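Local coordinates for major pilin protein fimA (Silicibacter pomeroyi, PDB 2IMH) that is of unknown function but belongs to the DUF1028 family and probably folds as a layered alpha-beta-beta-alpha sandwich, at residues A[21-26]-A[163-168]; A[43-48]-A[118-123]; A[149-154]-A[188-193]; A[180-185]-A[194-199]. All blocks are in the same frame, centred on the assembly; numbering follows the deposited sequence. Where two conformers were deposited one is given.

Interaction 1 (A[21-26]-A[163-168])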
# COMPACT_ATOMS: atom_id res chain seq x y z
N ALA A 21 -2.07 1.15 -4.33
CA ALA A 21 -3.01 2.27 -4.49
C ALA A 21 -3.01 2.76 -5.91
O ALA A 21 -2.05 2.53 -6.66
CB ALA A 21 -2.62 3.42 -3.56
N ALA A 22 -4.07 3.46 -6.28
CA ALA A 22 -4.14 4.10 -7.58
C ALA A 22 -5.03 5.32 -7.44
O ALA A 22 -5.94 5.33 -6.61
CB ALA A 22 -4.67 3.13 -8.64
N THR A 23 -4.71 6.38 -8.20
CA THR A 23 -5.55 7.57 -8.24
C THR A 23 -5.69 8.12 -9.64
O THR A 23 -4.94 7.76 -10.55
CB THR A 23 -4.98 8.75 -7.42
OG1 THR A 23 -3.78 9.23 -8.04
CG2 THR A 23 -4.75 8.40 -5.94
N GLY A 24 -6.65 9.03 -9.80
CA GLY A 24 -6.73 9.79 -11.04
C GLY A 24 -5.83 11.02 -11.05
O GLY A 24 -6.11 11.98 -11.78
N SER A 25 -4.76 10.99 -10.25
CA SER A 25 -3.78 12.07 -10.18
C SER A 25 -2.35 11.51 -10.16
O SER A 25 -2.15 10.32 -10.41
CB SER A 25 -4.05 12.95 -8.96
OG SER A 25 -3.34 14.18 -9.03
N LEU A 26 -1.37 12.36 -9.87
CA LEU A 26 0.06 11.97 -9.95
C LEU A 26 0.58 11.38 -8.65
O LEU A 26 0.08 11.69 -7.57
CB LEU A 26 0.91 13.19 -10.28
CG LEU A 26 0.47 14.03 -11.48
CD1 LEU A 26 1.47 15.17 -11.67
CD2 LEU A 26 0.32 13.19 -12.77
N LEU A 163 -7.47 6.54 -14.32
CA LEU A 163 -6.38 6.61 -13.36
C LEU A 163 -5.12 7.11 -14.05
O LEU A 163 -4.90 6.82 -15.23
CB LEU A 163 -6.12 5.21 -12.78
CG LEU A 163 -7.27 4.59 -11.97
CD1 LEU A 163 -7.02 3.11 -11.70
CD2 LEU A 163 -7.48 5.33 -10.66
N LEU A 164 -4.28 7.84 -13.30
CA LEU A 164 -3.02 8.36 -13.84
C LEU A 164 -1.79 7.84 -13.10
O LEU A 164 -0.67 7.92 -13.64
CB LEU A 164 -3.00 9.90 -13.83
CG LEU A 164 -3.96 10.63 -14.77
CD1 LEU A 164 -3.75 12.14 -14.60
CD2 LEU A 164 -3.76 10.16 -16.23
N SER A 165 -1.97 7.31 -11.89
CA SER A 165 -0.82 6.74 -11.14
C SER A 165 -1.20 5.52 -10.32
O SER A 165 -2.37 5.35 -9.93
CB SER A 165 -0.15 7.80 -10.27
OG SER A 165 -0.98 8.21 -9.18
N ALA A 166 -0.23 4.66 -10.08
CA ALA A 166 -0.44 3.45 -9.28
C ALA A 166 0.86 3.13 -8.57
O ALA A 166 1.94 3.52 -9.04
CB ALA A 166 -0.85 2.27 -10.18
N ALA A 167 0.76 2.45 -7.44
CA ALA A 167 1.95 2.05 -6.70
C ALA A 167 1.71 0.83 -5.82
O ALA A 167 0.56 0.51 -5.48
CB ALA A 167 2.45 3.19 -5.84
N MSE A 168 2.82 0.21 -5.43
CA MSE A 168 2.80 -0.89 -4.47
C MSE A 168 3.99 -0.73 -3.55
O MSE A 168 5.03 -0.19 -3.94
CB MSE A 168 2.88 -2.24 -5.19
CG MSE A 168 2.56 -3.44 -4.29
SE MSE A 168 2.15 -5.06 -5.32
CE MSE A 168 0.57 -4.35 -6.19
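T23 O is gripped by two successive amides, L164 N at 2.8 Å and S165 N at 3.3 Å. Two successive residues, L164 and S165, thus face the single residue T23, a classic beta bulge where strand 165-172 starts beside its antiparallel partner 16-23 in the six-stranded sheet. L164 N lies in the carbonyl plane of T23, whereas S165 N is tilted 22° from it. Past the bulge the ladder is regular, with T23 N bonded to S165 O and A21 and A167 exchanging two bonds. The S165 hydroxyl, held between its own backbone N and carbonyl carbon (chi1 69°), reaches back to donate to S25 O over 2.7 Å, and it also accepts from V28 N. With an alanine at S165, S25 O would probably lose its hydroxyl donor and V28 N its acceptor, freeing the loop after strand 16-23 to shift. That loop begins with an ST turn, in which T23 OG1 accepts from S25 N at 3.0 Å. On the sheet face lined by A22 and A166, P189 and L193 of helix 189-200 pack on A166, and L163 CD1 lies 3.9 Å from A22 CB.

Interaction 2 (A[43-48]-A[118-123])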
# COMPACT_ATOMS: atom_id res chain seq x y z
N ALA A 43 -2.13 4.26 4.88
CA ALA A 43 -2.53 4.85 3.60
C ALA A 43 -3.13 6.19 3.97
O ALA A 43 -4.18 6.22 4.62
CB ALA A 43 -3.59 3.96 2.90
N SER A 44 -2.47 7.28 3.60
CA SER A 44 -2.96 8.61 3.96
C SER A 44 -3.36 9.33 2.68
O SER A 44 -2.53 9.52 1.79
CB SER A 44 -1.88 9.38 4.73
OG SER A 44 -2.30 10.71 5.05
N GLN A 45 -4.63 9.71 2.58
CA GLN A 45 -5.18 10.16 1.29
C GLN A 45 -6.31 11.16 1.53
O GLN A 45 -6.38 11.78 2.61
CB GLN A 45 -5.66 8.95 0.47
CG GLN A 45 -6.68 8.08 1.19
CD GLN A 45 -6.73 6.64 0.66
OE1 GLN A 45 -5.69 6.02 0.44
NE2 GLN A 45 -7.95 6.11 0.48
N GLY A 46 -7.18 11.31 0.53
CA GLY A 46 -8.33 12.22 0.65
C GLY A 46 -8.14 13.52 -0.11
O GLY A 46 -7.18 13.68 -0.88
N ALA A 47 -9.05 14.46 0.12
CA ALA A 47 -9.11 15.69 -0.67
C ALA A 47 -7.89 16.56 -0.49
O ALA A 47 -7.38 17.14 -1.48
CB ALA A 47 -10.40 16.46 -0.35
N ALA A 48 -7.43 16.65 0.76
CA ALA A 48 -6.26 17.41 1.13
C ALA A 48 -5.42 16.48 2.02
O ALA A 48 -5.47 16.57 3.26
CB ALA A 48 -6.66 18.67 1.89
N SER A 118 -9.70 1.34 1.38
CA SER A 118 -10.36 2.65 1.56
C SER A 118 -10.28 3.48 0.30
O SER A 118 -9.39 3.28 -0.53
CB SER A 118 -9.77 3.41 2.75
OG SER A 118 -8.38 3.66 2.59
N GLY A 119 -11.20 4.42 0.13
CA GLY A 119 -11.14 5.23 -1.07
C GLY A 119 -12.10 6.39 -1.00
O GLY A 119 -12.90 6.48 -0.07
N ASN A 120 -12.00 7.27 -1.99
CA ASN A 120 -12.91 8.40 -2.09
C ASN A 120 -13.04 8.82 -3.55
O ASN A 120 -12.28 8.38 -4.42
CB ASN A 120 -12.47 9.58 -1.20
CG ASN A 120 -11.09 10.14 -1.58
OD1 ASN A 120 -10.99 11.07 -2.39
ND2 ASN A 120 -10.03 9.57 -1.00
N MSE A 121 -14.04 9.67 -3.83
CA MSE A 121 -14.39 10.01 -5.20
C MSE A 121 -14.64 8.74 -6.05
O MSE A 121 -14.27 8.68 -7.23
CB MSE A 121 -13.30 10.91 -5.82
CG MSE A 121 -13.63 11.50 -7.18
SE MSE A 121 -15.27 12.54 -7.19
CE MSE A 121 -16.49 11.21 -7.95
N LEU A 122 -15.27 7.74 -5.44
CA LEU A 122 -15.56 6.48 -6.09
C LEU A 122 -16.90 6.58 -6.83
O LEU A 122 -17.78 7.37 -6.46
CB LEU A 122 -15.65 5.37 -5.05
CG LEU A 122 -14.45 5.20 -4.10
CD1 LEU A 122 -14.80 4.21 -3.00
CD2 LEU A 122 -13.20 4.74 -4.86
N GLY A 123 -17.06 5.75 -7.86
CA GLY A 123 -18.32 5.73 -8.61
C GLY A 123 -19.43 4.94 -7.94
O GLY A 123 -20.61 5.17 -8.21
O HOH W 1 -7.08 6.02 3.79
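Q45 and S118 make the one direct polar link between the segments: Q45 NE2 donates weakly to S118 O over 3.3 Å, with an N-H...O angle of 151°. The amide gets there because CG sits between the backbone N and the carbonyl carbon (chi1 56°) and the chain then runs out extended towards strand 115-120. Its other bonds are made outside the two segments, OE1 to S6 OG and NE2 to Q85 OE1, so the buried amide is held at both ends. A water adds a second, indirect link. It donates to A43 O at 3.0 Å and is hydrogen-bonded to S118 OG at 2.9 Å.

The remaining contacts are van der Waals. The Q45 amide nitrogen NE2 passes 3.7 Å from G119 CA, and N120 ND2 lies 3.6 Å from G46 CA while bonding to Q85 OE1. At G46 the backbone conformation is one that a side chain would not tolerate, because its CB would press on the carbonyl oxygen of Q45.

Strands 43-45 and 118-120 run nearly parallel, 9° apart, but with their axes 8.9 Å from each other they are not paired. They belong to the four-stranded and the six-stranded sheet, respectively, and each also packs on the other's neighbour in the opposing sheet, A43 and Q45 on strand 4-11 and S118 on strand 85-90, with V32 of helix 28-32 packed on A43 and Q45.

Interaction 3 (A[149-154]-A[188-193])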
# COMPACT_ATOMS: atom_id res chain seq x y z
N ALA A 149 -6.44 -6.74 -6.66
CA ALA A 149 -7.29 -5.77 -5.97
C ALA A 149 -7.41 -4.44 -6.71
O ALA A 149 -8.51 -3.92 -6.88
CB ALA A 149 -6.81 -5.55 -4.54
N LEU A 150 -6.27 -3.90 -7.18
CA LEU A 150 -6.30 -2.65 -7.95
C LEU A 150 -7.13 -2.80 -9.24
O LEU A 150 -7.95 -1.95 -9.57
CB LEU A 150 -4.89 -2.22 -8.34
CG LEU A 150 -3.95 -1.77 -7.22
CD1 LEU A 150 -2.64 -1.27 -7.84
CD2 LEU A 150 -4.60 -0.67 -6.35
N ILE A 151 -6.90 -3.90 -9.95
CA ILE A 151 -7.63 -4.18 -11.19
C ILE A 151 -9.15 -4.29 -10.96
O ILE A 151 -9.94 -3.71 -11.72
CB ILE A 151 -7.03 -5.42 -11.88
CG1 ILE A 151 -5.69 -5.04 -12.53
CG2 ILE A 151 -8.00 -6.03 -12.91
CD1 ILE A 151 -5.80 -4.05 -13.71
N ALA A 152 -9.54 -5.01 -9.91
CA ALA A 152 -10.97 -5.15 -9.58
C ALA A 152 -11.59 -3.81 -9.21
O ALA A 152 -12.73 -3.52 -9.55
CB ALA A 152 -11.15 -6.14 -8.43
N ALA A 153 -10.84 -2.99 -8.47
CA ALA A 153 -11.34 -1.68 -8.05
C ALA A 153 -11.55 -0.82 -9.28
O ALA A 153 -12.56 -0.12 -9.40
CB ALA A 153 -10.37 -1.02 -7.12
N GLU A 154 -10.58 -0.86 -10.20
CA GLU A 154 -10.67 -0.10 -11.46
C GLU A 154 -11.86 -0.56 -12.30
O GLU A 154 -12.62 0.26 -12.81
CB GLU A 154 -9.38 -0.24 -12.27
CG GLU A 154 -9.40 0.56 -13.55
CD GLU A 154 -8.17 0.32 -14.37
OE1 GLU A 154 -7.72 -0.84 -14.43
OE2 GLU A 154 -7.65 1.29 -14.96
N ASN A 188 -3.01 3.79 -18.56
CA ASN A 188 -3.07 2.52 -17.83
C ASN A 188 -1.94 2.33 -16.81
O ASN A 188 -1.04 1.49 -17.02
CB ASN A 188 -3.12 1.33 -18.80
CG ASN A 188 -3.45 0.01 -18.10
OD1 ASN A 188 -3.78 -0.03 -16.91
ND2 ASN A 188 -3.34 -1.08 -18.85
N PRO A 189 -1.98 3.10 -15.71
CA PRO A 189 -0.91 3.01 -14.72
C PRO A 189 -0.91 1.63 -14.04
O PRO A 189 0.16 1.14 -13.69
CB PRO A 189 -1.23 4.16 -13.75
CG PRO A 189 -2.70 4.34 -13.87
CD PRO A 189 -2.98 4.11 -15.33
N ILE A 190 -2.06 0.99 -13.88
CA ILE A 190 -2.05 -0.33 -13.22
C ILE A 190 -1.31 -1.36 -14.09
O ILE A 190 -0.50 -2.15 -13.58
CB ILE A 190 -3.46 -0.84 -12.83
CG1 ILE A 190 -4.14 0.15 -11.88
CG2 ILE A 190 -3.33 -2.22 -12.20
CD1 ILE A 190 -5.59 -0.22 -11.53
N GLY A 191 -1.57 -1.33 -15.39
CA GLY A 191 -0.88 -2.23 -16.34
C GLY A 191 0.61 -2.00 -16.31
O GLY A 191 1.43 -2.95 -16.33
N ALA A 192 0.99 -0.73 -16.25
CA ALA A 192 2.40 -0.37 -16.23
C ALA A 192 3.05 -0.85 -14.93
O ALA A 192 4.22 -1.27 -14.92
CB ALA A 192 2.59 1.12 -16.43
N LEU A 193 2.30 -0.76 -13.83
CA LEU A 193 2.75 -1.30 -12.55
C LEU A 193 2.99 -2.79 -12.62
O LEU A 193 4.01 -3.26 -12.12
CB LEU A 193 1.73 -1.01 -11.44
CG LEU A 193 2.18 -1.35 -10.01
CD1 LEU A 193 3.46 -0.63 -9.60
CD2 LEU A 193 1.03 -1.01 -9.03
O HOH W 2 -4.78 1.56 -14.95
O HOH W 3 -6.28 -1.48 -16.50
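I190 is the bump that joins two antiparallel helices, 142-155 and 189-200, whose local axes pass 10.5 Å apart at a crossing angle of -165°; they lie side by side in a helical layer against the six-stranded sheet. With CG1 beside its backbone N and CG2 anti to it (chi1 -59°), I190 presents two methyls to different hollows. The longer branch enters the groove between L150 and E154, one turn apart, where I190 CD1 rests 3.8 Å from L150 CB and also against the L150 carbonyl oxygen. From the opposite direction the extended E154 chain meets this methyl, E154 OE1 coming within 3.7 Å of I190 CD1. The shorter branch is pressed against the end of I151: I190 CG2 to I151 CD1 is only 3.4 Å, tighter than usual for two carbons. Nearer the sheet, L150 and L193 meet nearly perpendicular, L150 CD1 lying 3.9 Å from L193 CD2. Shortening I190 to alanine would remove both methyl contacts and would probably open a gap between the helices, leaving the I151 end free to turn.

At the start of helix 189-200 a water donates to E154 OE2 and N188 OD1 and accepts from I190 N. N188 is the N-cap: its OD1, 2.7 Å from that water, also accepts from G191 N at 3.0 Å, with the donor lying above the amide plane.

Interaction 4 (A[180-185]-A[194-199])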
# COMPACT_ATOMS: atom_id res chain seq x y z
N LEU A 180 7.38 0.13 -5.75
CA LEU A 180 7.17 0.19 -7.20
C LEU A 180 6.17 1.29 -7.48
O LEU A 180 5.02 1.23 -7.01
CB LEU A 180 6.62 -1.14 -7.72
CG LEU A 180 7.49 -2.36 -7.38
CD1 LEU A 180 6.83 -3.66 -7.82
CD2 LEU A 180 8.91 -2.22 -7.91
N ARG A 181 6.62 2.29 -8.23
CA ARG A 181 5.79 3.47 -8.50
C ARG A 181 5.67 3.78 -9.97
O ARG A 181 6.67 3.83 -10.69
CB ARG A 181 6.33 4.68 -7.73
CG ARG A 181 5.92 4.63 -6.26
CD ARG A 181 6.57 5.70 -5.43
NE ARG A 181 6.43 7.04 -5.99
CZ ARG A 181 6.91 8.12 -5.38
NH1 ARG A 181 7.52 7.99 -4.21
NH2 ARG A 181 6.79 9.32 -5.93
N ILE A 182 4.43 3.93 -10.41
CA ILE A 182 4.11 4.57 -11.68
C ILE A 182 3.49 5.91 -11.31
O ILE A 182 2.33 5.98 -10.90
CB ILE A 182 3.09 3.73 -12.51
CG1 ILE A 182 3.59 2.27 -12.70
CG2 ILE A 182 2.80 4.40 -13.85
CD1 ILE A 182 4.90 2.14 -13.46
N ASP A 183 4.28 6.98 -11.41
CA ASP A 183 3.83 8.28 -10.90
C ASP A 183 2.97 9.03 -11.91
O ASP A 183 2.23 9.96 -11.55
CB ASP A 183 5.04 9.14 -10.50
CG ASP A 183 5.59 8.79 -9.12
OD1 ASP A 183 5.03 7.90 -8.42
OD2 ASP A 183 6.61 9.40 -8.74
N TYR A 184 3.07 8.62 -13.17
CA TYR A 184 2.18 9.10 -14.23
C TYR A 184 2.18 8.12 -15.40
O TYR A 184 3.24 7.68 -15.87
CB TYR A 184 2.60 10.50 -14.73
CG TYR A 184 1.87 10.88 -16.00
CD1 TYR A 184 0.56 11.36 -15.96
CD2 TYR A 184 2.49 10.72 -17.25
CE1 TYR A 184 -0.12 11.69 -17.13
CE2 TYR A 184 1.81 11.05 -18.43
CZ TYR A 184 0.51 11.53 -18.36
OH TYR A 184 -0.17 11.86 -19.52
N HIS A 185 0.98 7.78 -15.86
CA HIS A 185 0.83 7.06 -17.13
C HIS A 185 -0.47 7.57 -17.74
O HIS A 185 -1.45 7.69 -17.02
CB HIS A 185 0.76 5.54 -16.93
CG HIS A 185 0.84 4.75 -18.20
ND1 HIS A 185 -0.26 4.53 -19.01
CD2 HIS A 185 1.88 4.12 -18.79
CE1 HIS A 185 0.11 3.80 -20.05
NE2 HIS A 185 1.41 3.55 -19.95
N GLU A 194 2.08 -3.54 -13.22
CA GLU A 194 2.28 -4.98 -13.34
C GLU A 194 3.56 -5.29 -14.14
O GLU A 194 4.34 -6.18 -13.76
CB GLU A 194 1.07 -5.68 -13.96
CG GLU A 194 1.20 -7.20 -13.87
CD GLU A 194 0.06 -7.97 -14.52
OE1 GLU A 194 -1.07 -7.98 -13.99
OE2 GLU A 194 0.33 -8.63 -15.54
N GLN A 195 3.78 -4.56 -15.23
CA GLN A 195 4.99 -4.78 -16.03
C GLN A 195 6.22 -4.53 -15.17
O GLN A 195 7.20 -5.29 -15.22
CB GLN A 195 5.02 -3.84 -17.23
CG GLN A 195 4.23 -4.31 -18.44
CD GLN A 195 4.58 -3.49 -19.68
OE1 GLN A 195 4.37 -2.27 -19.70
NE2 GLN A 195 5.12 -4.15 -20.70
N LEU A 196 6.18 -3.45 -14.39
CA LEU A 196 7.31 -3.10 -13.54
C LEU A 196 7.53 -4.17 -12.48
O LEU A 196 8.67 -4.56 -12.19
CB LEU A 196 7.07 -1.73 -12.88
CG LEU A 196 8.07 -1.25 -11.80
CD1 LEU A 196 9.51 -1.20 -12.33
CD2 LEU A 196 7.62 0.10 -11.32
N TYR A 197 6.43 -4.65 -11.91
CA TYR A 197 6.49 -5.74 -10.93
C TYR A 197 7.18 -6.99 -11.50
O TYR A 197 8.04 -7.57 -10.83
CB TYR A 197 5.08 -6.06 -10.40
CG TYR A 197 5.06 -7.36 -9.65
CD1 TYR A 197 5.49 -7.43 -8.33
CD2 TYR A 197 4.64 -8.53 -10.27
CE1 TYR A 197 5.50 -8.64 -7.63
CE2 TYR A 197 4.63 -9.75 -9.58
CZ TYR A 197 5.06 -9.79 -8.27
OH TYR A 197 5.06 -10.99 -7.59
N GLN A 198 6.82 -7.40 -12.71
CA GLN A 198 7.46 -8.57 -13.31
C GLN A 198 8.95 -8.35 -13.49
O GLN A 198 9.77 -9.25 -13.20
CB GLN A 198 6.80 -8.96 -14.63
CG GLN A 198 5.34 -9.42 -14.50
CD GLN A 198 5.12 -10.54 -13.48
OE1 GLN A 198 4.06 -10.61 -12.87
NE2 GLN A 198 6.11 -11.40 -13.30
N LYS A 199 9.32 -7.16 -13.95
CA LYS A 199 10.73 -6.85 -14.15
C LYS A 199 11.50 -6.83 -12.83
O LYS A 199 12.66 -7.22 -12.78
CB LYS A 199 10.88 -5.53 -14.90
CG LYS A 199 10.55 -5.65 -16.39
CD LYS A 199 10.61 -4.28 -17.08
CE LYS A 199 10.46 -4.41 -18.62
NZ LYS A 199 9.16 -4.96 -19.10
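A first torsion of -55° sets L180 CG beside its backbone N, while L196 carries CG anti to its own N (chi1 173°); the two leucines therefore reach across the gap between strand and helix and meet at a slant. L196 CD2 is the main point of contact. It packs 3.9 Å from L180 CB, lies over the strand backbone at a similar distance from R181 O, and touches I182 CD1 at 4.0 Å, the I182 and L196 side chains running alongside one another, head to tail. The far methyl of L180 continues along the helix to Y197: L180 CD1 is 3.8 Å from Y197 CA, close to CB as well, and stands at the edge of the ring near its plane. Y197 leads on to helix 142-155, where E143, R144 and L147 touch it.

R181 of the strand and D183 just after it form a salt bridge, R181 CB pointing away from the helix. The guanidinium grips the carboxylate side-on, R181 NE to D183 OD1 at 2.9 Å and R181 NH2 to D183 OD2 at 2.8 Å. The first bond lies almost in the guanidinium plane and uses the syn lone pair of OD1.

After strand 175-182 the chain turns and helix 189-200 runs back over it, 149° between the local directions and 8.7 Å between axes: a helix packed on the edge strand of an antiparallel sheet, as in a layered alpha+beta sandwich.

In the fold
Interactions 1, 3 and 4 form one touching cluster, their centres 9 to 10 Å apart, whereas interaction 2 lies about 11 Å from interaction 1 and 21 Å from interaction 4, centre to centre. Interaction 1 pairs two strands within the six-stranded sheet; interaction 4 sets helix 189-200 on the sheet's outermost strand, 175-182, and interaction 3 ties that helix to 142-155. Interaction 2 instead joins the six-stranded sheet to the four-stranded one. Along the chain, interaction 2 falls between the two halves of interaction 1, while the segments of interaction 3 alternate with those of interactions 1 and 4. Together the contacts step from a helical layer to one sheet and on to the second, consistent with an alpha-beta-beta-alpha sandwich.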